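Local coordinates for protein endoglucanase FnCel5A (PDB 3NCO) that probably hydrolyses beta-glucosidic linkages in cellulose, as an endoglucanase of glycoside hydrolase family 5 built on a TIM-barrel fold, at residues K307-E311 / P312-S316; A267-E270 / S271-K274; V273-T276 / K277-R281; Y46-I49 / I50-G54. All coordinates share one frame; numbering follows the deposited sequence.

Interaction 1: K307-E311 / P312-S316; sequences KTWIE and PLTTS
Thr-314 comes obliquely to the indole of Trp-309 at CE3, CG2 of Thr-314 lying 3.5 Å from CE3 of Trp-309 with OG1 close to the same carbon. The two side chains cross at about a right angle, and Tyr-302 meets this indole edge-to-face. The carboxylate of Glu-311 is the second flat group. OG1 of Thr-315 donates to OE1 of Glu-311 at 2.7 Å, and the backbone N of Thr-315 reaches that same OE1 at 3.2 Å. Both donors come on the syn side but from opposite faces of the carboxylate plane, the hydroxyl 31° out of it. Glu-311 gets there by folding back: its CB leads away, and a bend at chi2 (-66°) brings the carboxylate over the first helical turn. OE2 of Glu-311 passes 3.6 Å from CB of Thr-314 and forms a salt bridge with Arg-53.

The chain here leaves the short strand 308-309 and enters helix 313-318, with Pro-312 at the N-cap after a cis peptide bond. Proline brings no polar side chain to the cap; Ile-310 O and the Glu-311 carboxylate take the amides of Thr-314 and Thr-315. The carbonyl O of Ile-310 accepts twice from Thr-314, from its N at 2.9 Å and from its OG1 at 2.7 Å. A chi1 of -62° sets that hydroxyl beside the backbone N. A valine in place of Thr-314 would probably leave Ile-310 O with the amide alone from this residue. The side chains of Ile-310 and Leu-313 lie side by side, pointing the same way, with CG2 of Ile-310 4.2 Å from CB of Leu-313.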
# COMPACT_ATOMS: atom_id res chain seq x y z
N LYS A 307 8.37 -14.30 18.20
CA LYS A 307 7.77 -15.05 17.09
C LYS A 307 6.28 -15.30 17.38
O LYS A 307 5.75 -16.42 17.18
CB LYS A 307 8.54 -16.36 16.83
CG LYS A 307 10.06 -16.12 16.65
CD LYS A 307 10.80 -17.46 16.40
CE LYS A 307 10.77 -17.76 14.89
NZ LYS A 307 11.97 -17.19 14.14
N THR A 308 5.61 -14.22 17.82
CA THR A 308 4.18 -14.25 18.12
C THR A 308 3.50 -12.97 17.67
O THR A 308 4.12 -11.91 17.63
CB THR A 308 3.93 -14.43 19.64
OG1 THR A 308 4.55 -13.34 20.35
CG2 THR A 308 4.53 -15.76 20.12
N TRP A 309 2.22 -13.10 17.35
CA TRP A 309 1.41 -11.91 17.04
C TRP A 309 1.00 -11.14 18.30
O TRP A 309 0.71 -11.74 19.35
CB TRP A 309 0.15 -12.34 16.30
CG TRP A 309 0.45 -12.97 14.97
CD1 TRP A 309 0.60 -14.32 14.70
CD2 TRP A 309 0.61 -12.30 13.72
NE1 TRP A 309 0.87 -14.50 13.36
CE2 TRP A 309 0.88 -13.28 12.74
CE3 TRP A 309 0.55 -10.95 13.33
CZ2 TRP A 309 1.10 -12.95 11.39
CZ3 TRP A 309 0.79 -10.62 12.00
CH2 TRP A 309 1.03 -11.62 11.04
N ILE A 310 1.05 -9.81 18.22
CA ILE A 310 0.57 -8.94 19.27
C ILE A 310 -0.94 -8.98 19.22
O ILE A 310 -1.55 -8.75 18.17
CB ILE A 310 1.09 -7.49 19.06
CG1 ILE A 310 2.63 -7.50 19.10
CG2 ILE A 310 0.53 -6.52 20.14
CD1 ILE A 310 3.25 -6.29 18.39
N GLU A 311 -1.53 -9.34 20.35
CA GLU A 311 -2.98 -9.50 20.44
C GLU A 311 -3.50 -8.65 21.61
O GLU A 311 -2.83 -8.55 22.64
CB GLU A 311 -3.35 -10.97 20.72
CG GLU A 311 -3.11 -11.92 19.56
CD GLU A 311 -4.00 -11.68 18.34
OE1 GLU A 311 -4.90 -10.82 18.42
OE2 GLU A 311 -3.78 -12.35 17.31
N PRO A 312 -4.71 -8.11 21.47
CA PRO A 312 -5.64 -8.25 20.33
C PRO A 312 -5.45 -7.28 19.16
O PRO A 312 -6.32 -7.22 18.27
CB PRO A 312 -7.01 -8.01 20.99
CG PRO A 312 -6.71 -7.03 22.08
CD PRO A 312 -5.32 -7.35 22.58
N LEU A 313 -4.33 -6.55 19.13
CA LEU A 313 -4.10 -5.65 17.99
C LEU A 313 -4.24 -6.38 16.65
O LEU A 313 -4.83 -5.82 15.71
CB LEU A 313 -2.73 -4.96 18.05
CG LEU A 313 -2.49 -3.88 16.98
CD1 LEU A 313 -3.50 -2.75 17.15
CD2 LEU A 313 -1.06 -3.36 17.14
N THR A 314 -3.67 -7.59 16.56
CA THR A 314 -3.70 -8.32 15.27
C THR A 314 -5.12 -8.65 14.90
O THR A 314 -5.53 -8.49 13.74
CB THR A 314 -2.79 -9.58 15.30
OG1 THR A 314 -1.44 -9.15 15.51
CG2 THR A 314 -2.89 -10.39 14.00
N THR A 315 -5.88 -9.10 15.89
CA THR A 315 -7.32 -9.37 15.66
C THR A 315 -8.07 -8.09 15.25
O THR A 315 -8.97 -8.13 14.39
CB THR A 315 -7.94 -10.05 16.90
OG1 THR A 315 -7.21 -11.26 17.16
CG2 THR A 315 -9.42 -10.36 16.67
N SER A 316 -7.70 -6.96 15.83
CA SER A 316 -8.26 -5.66 15.35
C SER A 316 -8.05 -5.39 13.87
O SER A 316 -8.96 -4.88 13.20
CB SER A 316 -7.69 -4.46 16.12
OG SER A 316 -8.25 -4.42 17.44

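Interaction 2: A267-E270 / S271-K274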
# COMPACT_ATOMS: atom_id res chain seq x y z
N ALA A 267 1.52 5.39 20.69
CA ALA A 267 0.13 5.48 21.10
C ALA A 267 -0.17 4.37 22.13
O ALA A 267 0.41 3.26 22.08
CB ALA A 267 -0.80 5.33 19.86
N ASP A 268 -1.07 4.64 23.07
CA ASP A 268 -1.33 3.62 24.08
C ASP A 268 -2.05 2.42 23.42
O ASP A 268 -2.82 2.60 22.47
CB ASP A 268 -2.12 4.19 25.24
CG ASP A 268 -3.58 4.42 24.89
OD1 ASP A 268 -3.89 5.53 24.40
OD2 ASP A 268 -4.41 3.51 25.14
N MSE A 269 -1.82 1.21 23.93
CA MSE A 269 -2.27 0.02 23.21
C MSE A 269 -3.80 -0.05 23.06
O MSE A 269 -4.32 -0.43 21.99
CB MSE A 269 -1.71 -1.25 23.83
CG MSE A 269 -2.11 -2.54 23.14
SE MSE A 269 -1.43 -2.54 21.29
CE MSE A 269 0.46 -2.99 21.65
N GLU A 270 -4.53 0.25 24.14
CA GLU A 270 -6.01 0.14 24.02
C GLU A 270 -6.54 1.07 22.95
O GLU A 270 -7.35 0.63 22.12
CB GLU A 270 -6.78 0.28 25.33
CG GLU A 270 -8.32 -0.05 25.10
CD GLU A 270 -9.06 -0.68 26.29
OE1 GLU A 270 -10.25 -1.12 26.09
OE2 GLU A 270 -8.47 -0.74 27.40
N SER A 271 -6.05 2.32 22.93
CA SER A 271 -6.40 3.21 21.80
C SER A 271 -6.07 2.62 20.43
O SER A 271 -6.89 2.67 19.52
CB SER A 271 -5.77 4.61 21.93
OG SER A 271 -6.24 5.29 23.08
N ARG A 272 -4.89 2.03 20.28
CA ARG A 272 -4.48 1.45 19.01
C ARG A 272 -5.45 0.35 18.58
O ARG A 272 -5.86 0.24 17.40
CB ARG A 272 -3.07 0.87 19.14
CG ARG A 272 -2.02 1.93 19.20
CD ARG A 272 -0.66 1.35 19.40
NE ARG A 272 -0.15 0.82 18.15
CZ ARG A 272 0.74 -0.18 18.06
NH1 ARG A 272 1.24 -0.75 19.15
NH2 ARG A 272 1.15 -0.58 16.84
N VAL A 273 -5.82 -0.47 19.58
CA VAL A 273 -6.67 -1.63 19.35
C VAL A 273 -8.07 -1.17 18.90
O VAL A 273 -8.61 -1.72 17.90
CB VAL A 273 -6.74 -2.48 20.64
CG1 VAL A 273 -7.96 -3.42 20.61
CG2 VAL A 273 -5.46 -3.26 20.82
N LYS A 274 -8.63 -0.18 19.62
CA LYS A 274 -9.95 0.38 19.26
C LYS A 274 -9.95 1.09 17.89
O LYS A 274 -10.89 0.91 17.09
CB LYS A 274 -10.42 1.35 20.32
CG LYS A 274 -10.88 0.66 21.60
CD LYS A 274 -11.46 1.70 22.59
CE LYS A 274 -11.63 1.12 23.99
NZ LYS A 274 -12.30 -0.21 23.96
O HOH W 1 1.25 0.42 21.81
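Asp-268 grips Ser-271 with both carboxylate oxygens, and these hydrogen bonds close the start of helix 269-285. OD2 of Asp-268 takes the backbone N of Ser-271 at 3.0 Å, a nearly straight bond (173° at the hydrogen) that arrives from above the carboxylate plane. OD1 of Asp-268 accepts from OG of Ser-271 at 2.7 Å, on the syn side. Asp-268 is thus a helix N-cap, and its CG sits between the backbone N and the carbonyl carbon (chi1 74°), which turns the carboxylate back over the first turn. The Ser-271 hydroxyl is also hydrogen-bonded to Trp-228 N. Behind the cap, Arg-272 N donates to Asp-268 O.

Of charged pairs there is one, a salt bridge a turn apart: Lys-274 NZ meets OE1 of Glu-270 at 3.1 Å on the anti side.

A water bridges Ala-267, just before the cap, and Arg-272, donating to Ala-267 O and accepting from Arg-272 NH1, while Arg-272 NE is taken by Ala-263 O.

Van der Waals contacts follow. CB of Ala-267 packs at 3.7 Å on CG of Arg-272. Met-269, a selenomethionine, curls back through bends at chi2 and chi3, its SE 4.1 Å from Val-273 CG2. Its terminal methyl lies obliquely beside the guanidinium, CE of Met-269 being 3.4 Å from NH1 of Arg-272.

This turn opens the helix of the beta-alpha-beta unit between barrel strands 256-261 and 289-292; Phe-210 of helix 208-211 packs on Ala-267 and Ser-271, and Ile-310 touches Met-269.

Interaction 3: V273-T276 / K277-R281; sequences VKWT and KTVRR
Val-279 lays its CG2 methyl over one face of the Trp-275 indole, 3.7 Å from the centroid of the six-membered ring and only 12° off the ring normal. This is a CH-pi contact between residues one helical turn apart. The methyl stands almost centrally above the ring, for CG of Trp-275 is anti to the backbone N (chi1 -176°) and the indole reaches along the helix. The backbone joins the same pair, Val-279 N donating to Trp-275 O at 2.9 Å. One residue earlier, Lys-274 O is held twice by Thr-278: OG1 of Thr-278 approaches it at 2.9 Å and N of Thr-278 at 3.0 Å, from opposite faces of the carbonyl plane.

Around this first shell stand the groups that fix the indole. NE1 of Trp-275 donates to Glu-206 O, Trp-228 meets the ring edge-to-face, and Phe-210 touches it with its plane turned about 45°. A leucine in place of Trp-275 would probably leave Glu-206 O without this donor and open a gap beneath the Val-279 methyl. Farther round the helix, Thr-276 gives its OG1 to Arg-272 O, and the Arg-280 guanidinium is shared between a salt bridge with Glu-284 and a hydrogen bond to Ser-316 O.

Helix 269-285 is thus wedged between several elements: Val-279 rests on Leu-258 and Phe-261 of barrel strand 256-261 and on Ile-238 and Phe-242 of helix 232-252, while Thr-276 packs against Leu-313 and Ala-317 of helix 313-318.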
# COMPACT_ATOMS: atom_id res chain seq x y z
N VAL A 273 -5.82 -0.47 19.58
CA VAL A 273 -6.67 -1.63 19.35
C VAL A 273 -8.07 -1.17 18.90
O VAL A 273 -8.61 -1.72 17.90
CB VAL A 273 -6.74 -2.48 20.64
CG1 VAL A 273 -7.96 -3.42 20.61
CG2 VAL A 273 -5.46 -3.26 20.82
N LYS A 274 -8.63 -0.18 19.62
CA LYS A 274 -9.95 0.38 19.26
C LYS A 274 -9.95 1.09 17.89
O LYS A 274 -10.89 0.91 17.09
CB LYS A 274 -10.42 1.35 20.32
CG LYS A 274 -10.88 0.66 21.60
CD LYS A 274 -11.46 1.70 22.59
CE LYS A 274 -11.63 1.12 23.99
NZ LYS A 274 -12.30 -0.21 23.96
N TRP A 275 -8.94 1.92 17.64
CA TRP A 275 -8.84 2.66 16.36
C TRP A 275 -8.71 1.67 15.20
O TRP A 275 -9.42 1.78 14.20
CB TRP A 275 -7.65 3.64 16.39
CG TRP A 275 -7.52 4.51 15.16
CD1 TRP A 275 -8.07 5.77 14.97
CD2 TRP A 275 -6.78 4.20 13.96
NE1 TRP A 275 -7.72 6.24 13.72
CE2 TRP A 275 -6.94 5.30 13.09
CE3 TRP A 275 -6.01 3.09 13.55
CZ2 TRP A 275 -6.38 5.31 11.80
CZ3 TRP A 275 -5.43 3.11 12.27
CH2 TRP A 275 -5.64 4.22 11.43
N THR A 276 -7.84 0.67 15.37
CA THR A 276 -7.58 -0.27 14.27
C THR A 276 -8.83 -1.05 13.92
O THR A 276 -9.17 -1.24 12.74
CB THR A 276 -6.39 -1.19 14.61
OG1 THR A 276 -5.26 -0.36 14.93
CG2 THR A 276 -6.03 -2.11 13.43
N LYS A 277 -9.55 -1.48 14.97
CA LYS A 277 -10.75 -2.27 14.78
C LYS A 277 -11.81 -1.45 14.09
O LYS A 277 -12.50 -1.96 13.20
CB LYS A 277 -11.28 -2.68 16.17
CG LYS A 277 -12.56 -3.46 16.17
CD LYS A 277 -13.02 -3.52 17.62
CE LYS A 277 -13.65 -4.86 18.00
NZ LYS A 277 -14.51 -5.50 16.94
N THR A 278 -11.96 -0.18 14.48
CA THR A 278 -12.98 0.70 13.93
C THR A 278 -12.70 0.99 12.45
O THR A 278 -13.57 0.90 11.61
CB THR A 278 -13.03 2.02 14.72
OG1 THR A 278 -13.46 1.75 16.06
CG2 THR A 278 -13.96 3.04 14.10
N VAL A 279 -11.45 1.28 12.14
CA VAL A 279 -11.07 1.48 10.73
C VAL A 279 -11.35 0.22 9.91
O VAL A 279 -11.96 0.30 8.83
CB VAL A 279 -9.59 1.93 10.60
CG1 VAL A 279 -9.22 1.91 9.16
CG2 VAL A 279 -9.42 3.34 11.18
N ARG A 280 -10.92 -0.94 10.41
CA ARG A 280 -11.20 -2.19 9.70
C ARG A 280 -12.73 -2.40 9.45
O ARG A 280 -13.15 -2.73 8.35
CB ARG A 280 -10.63 -3.40 10.43
CG ARG A 280 -11.05 -4.69 9.71
CD ARG A 280 -10.74 -5.95 10.49
NE ARG A 280 -11.37 -5.96 11.81
CZ ARG A 280 -12.61 -6.32 12.01
NH1 ARG A 280 -13.12 -6.35 13.24
NH2 ARG A 280 -13.34 -6.71 10.99
N ARG A 281 -13.55 -2.24 10.50
CA ARG A 281 -15.00 -2.45 10.35
C ARG A 281 -15.61 -1.49 9.35
O ARG A 281 -16.52 -1.87 8.61
CB ARG A 281 -15.70 -2.22 11.68
CG ARG A 281 -15.36 -3.27 12.73
CD ARG A 281 -16.24 -3.10 14.04
NE ARG A 281 -16.54 -1.69 14.38
CZ ARG A 281 -16.18 -1.04 15.51
NH1 ARG A 281 -15.47 -1.64 16.47
NH2 ARG A 281 -16.53 0.24 15.69

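Interaction 4: Y46-I49 / I50-G54; sequences YFKI and IKERG
Lys-48 and Glu-52, a turn apart, lie aslant each other on the outer side of helix 44-53. The extended lysine chain passes beside the carboxylate, CE of Lys-48 coming within 3.5 Å of OE1 of Glu-52. Its amine overshoots: NZ of Lys-48 is 4.5 Å from that OE1, beyond a salt bridge, though the opposite charges may still attract weakly. The exact placing of the Glu-52 side chain is less certain, because its CG sits too close to the carbonyl O of Lys-48 in the model.

On a different flank, Ile-50 points its CG1 branch back along the helix, with CG1 beside the backbone N (chi1 -67°). This places CG1 of Ile-50 3.1 Å from the carbonyl O of Tyr-46, which also accepts the Ile-50 amide at 2.8 Å. At the end of the same branch, CD1 of Ile-50 lies obliquely beside the Phe-47 ring, 4.4 Å from CD1 of Phe-47. Lys-51 and Arg-53 lead their polar ends away from the turn, Lys-51 NZ to Asp-95 O, while besides Glu-311, Arg-53 pairs with the C-terminal carboxylate of Lys-320.

Gly-54 ends the helix in a Schellman motif. Its phi is positive, and its N makes two weak bonds back, to Lys-51 O and Ile-50 O; a CB at these angles would press on the carbonyl O of Arg-53.

The helix links barrel strands 22-25 and 57-60. Phe-47 packs on Val-87, Val-90 and Ala-91 of helix 78-93, Tyr-46 on Phe-295, and Ile-49 on Trp-309 of strand 308-309.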
# COMPACT_ATOMS: atom_id res chain seq x y z
N TYR A 46 8.22 -15.61 6.77
CA TYR A 46 7.23 -14.57 7.07
C TYR A 46 5.93 -14.81 6.31
O TYR A 46 4.83 -14.55 6.85
CB TYR A 46 7.75 -13.20 6.68
CG TYR A 46 8.82 -12.62 7.62
CD1 TYR A 46 9.15 -13.25 8.82
CD2 TYR A 46 9.41 -11.40 7.32
CE1 TYR A 46 10.12 -12.68 9.69
CE2 TYR A 46 10.35 -10.82 8.16
CZ TYR A 46 10.68 -11.45 9.35
OH TYR A 46 11.63 -10.87 10.18
N PHE A 47 6.06 -15.28 5.08
CA PHE A 47 4.81 -15.47 4.25
C PHE A 47 3.95 -16.64 4.73
O PHE A 47 2.69 -16.57 4.68
CB PHE A 47 5.15 -15.53 2.77
CG PHE A 47 5.82 -14.29 2.28
CD1 PHE A 47 5.12 -13.09 2.23
CD2 PHE A 47 7.14 -14.31 1.89
CE1 PHE A 47 5.75 -11.89 1.79
CE2 PHE A 47 7.79 -13.14 1.46
CZ PHE A 47 7.09 -11.94 1.40
N LYS A 48 4.60 -17.70 5.20
CA LYS A 48 3.89 -18.83 5.78
C LYS A 48 3.19 -18.36 7.06
O LYS A 48 2.05 -18.70 7.30
CB LYS A 48 4.86 -20.00 6.07
CG LYS A 48 4.21 -21.16 6.82
CD LYS A 48 5.25 -22.25 7.11
CE LYS A 48 4.62 -23.33 8.02
NZ LYS A 48 5.50 -24.49 8.33
N ILE A 49 3.89 -17.54 7.85
CA ILE A 49 3.33 -16.95 9.10
C ILE A 49 2.11 -16.07 8.84
O ILE A 49 1.07 -16.17 9.48
CB ILE A 49 4.46 -16.21 9.83
CG1 ILE A 49 5.45 -17.25 10.38
CG2 ILE A 49 3.97 -15.32 10.95
CD1 ILE A 49 6.81 -16.69 10.75
N ILE A 50 2.28 -15.17 7.89
CA ILE A 50 1.18 -14.31 7.49
C ILE A 50 -0.06 -15.10 7.02
O ILE A 50 -1.20 -14.80 7.40
CB ILE A 50 1.68 -13.30 6.39
CG1 ILE A 50 2.70 -12.32 7.02
CG2 ILE A 50 0.48 -12.51 5.74
CD1 ILE A 50 3.42 -11.43 5.99
N LYS A 51 0.17 -16.08 6.16
CA LYS A 51 -0.96 -16.84 5.62
C LYS A 51 -1.61 -17.63 6.75
O LYS A 51 -2.83 -17.60 6.87
CB LYS A 51 -0.51 -17.79 4.51
CG LYS A 51 -1.67 -18.69 3.90
CD LYS A 51 -2.69 -17.85 3.14
CE LYS A 51 -3.82 -18.71 2.52
NZ LYS A 51 -4.65 -17.86 1.62
N GLU A 52 -0.79 -18.30 7.59
CA GLU A 52 -1.36 -19.11 8.70
C GLU A 52 -2.26 -18.28 9.60
O GLU A 52 -3.27 -18.79 10.16
CB GLU A 52 -0.29 -19.78 9.60
CG GLU A 52 0.70 -20.63 8.90
CD GLU A 52 1.81 -21.19 9.82
OE1 GLU A 52 1.81 -22.45 9.99
OE2 GLU A 52 2.70 -20.41 10.35
N ARG A 53 -1.88 -17.03 9.82
CA ARG A 53 -2.67 -16.17 10.71
C ARG A 53 -4.02 -15.81 10.12
O ARG A 53 -4.97 -15.49 10.87
CB ARG A 53 -1.87 -14.92 11.13
CG ARG A 53 -2.60 -14.00 12.11
CD ARG A 53 -2.96 -14.74 13.44
NE ARG A 53 -3.65 -13.87 14.40
CZ ARG A 53 -4.97 -13.64 14.36
NH1 ARG A 53 -5.72 -14.22 13.42
NH2 ARG A 53 -5.54 -12.83 15.26
N GLY A 54 -4.10 -15.88 8.78
CA GLY A 54 -5.37 -15.74 8.09
C GLY A 54 -5.49 -14.50 7.20
O GLY A 54 -6.56 -14.23 6.69

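Interaction 1 joins the other three. Its helix start lies against helix 269-285, with Ser-316 OG 2.8 Å from O of Val-273, a residue shared by interactions 2 and 3, and Ser-316 O 3.0 Å from Arg-280 NE of interaction 3. On another side, Glu-311 OE2 forms a salt bridge of 2.7 Å with Arg-53 NH2 of interaction 4. Interactions 2 and 3 are successive turns of one helix, their centres about 9 Å apart. Interaction 4 stays separate from them, its nearest atoms about 10 Å from interaction 3 and about 11 Å from interaction 2. The C-terminal segment thus ties the first and last helices of the barrel's beta-alpha-beta units together.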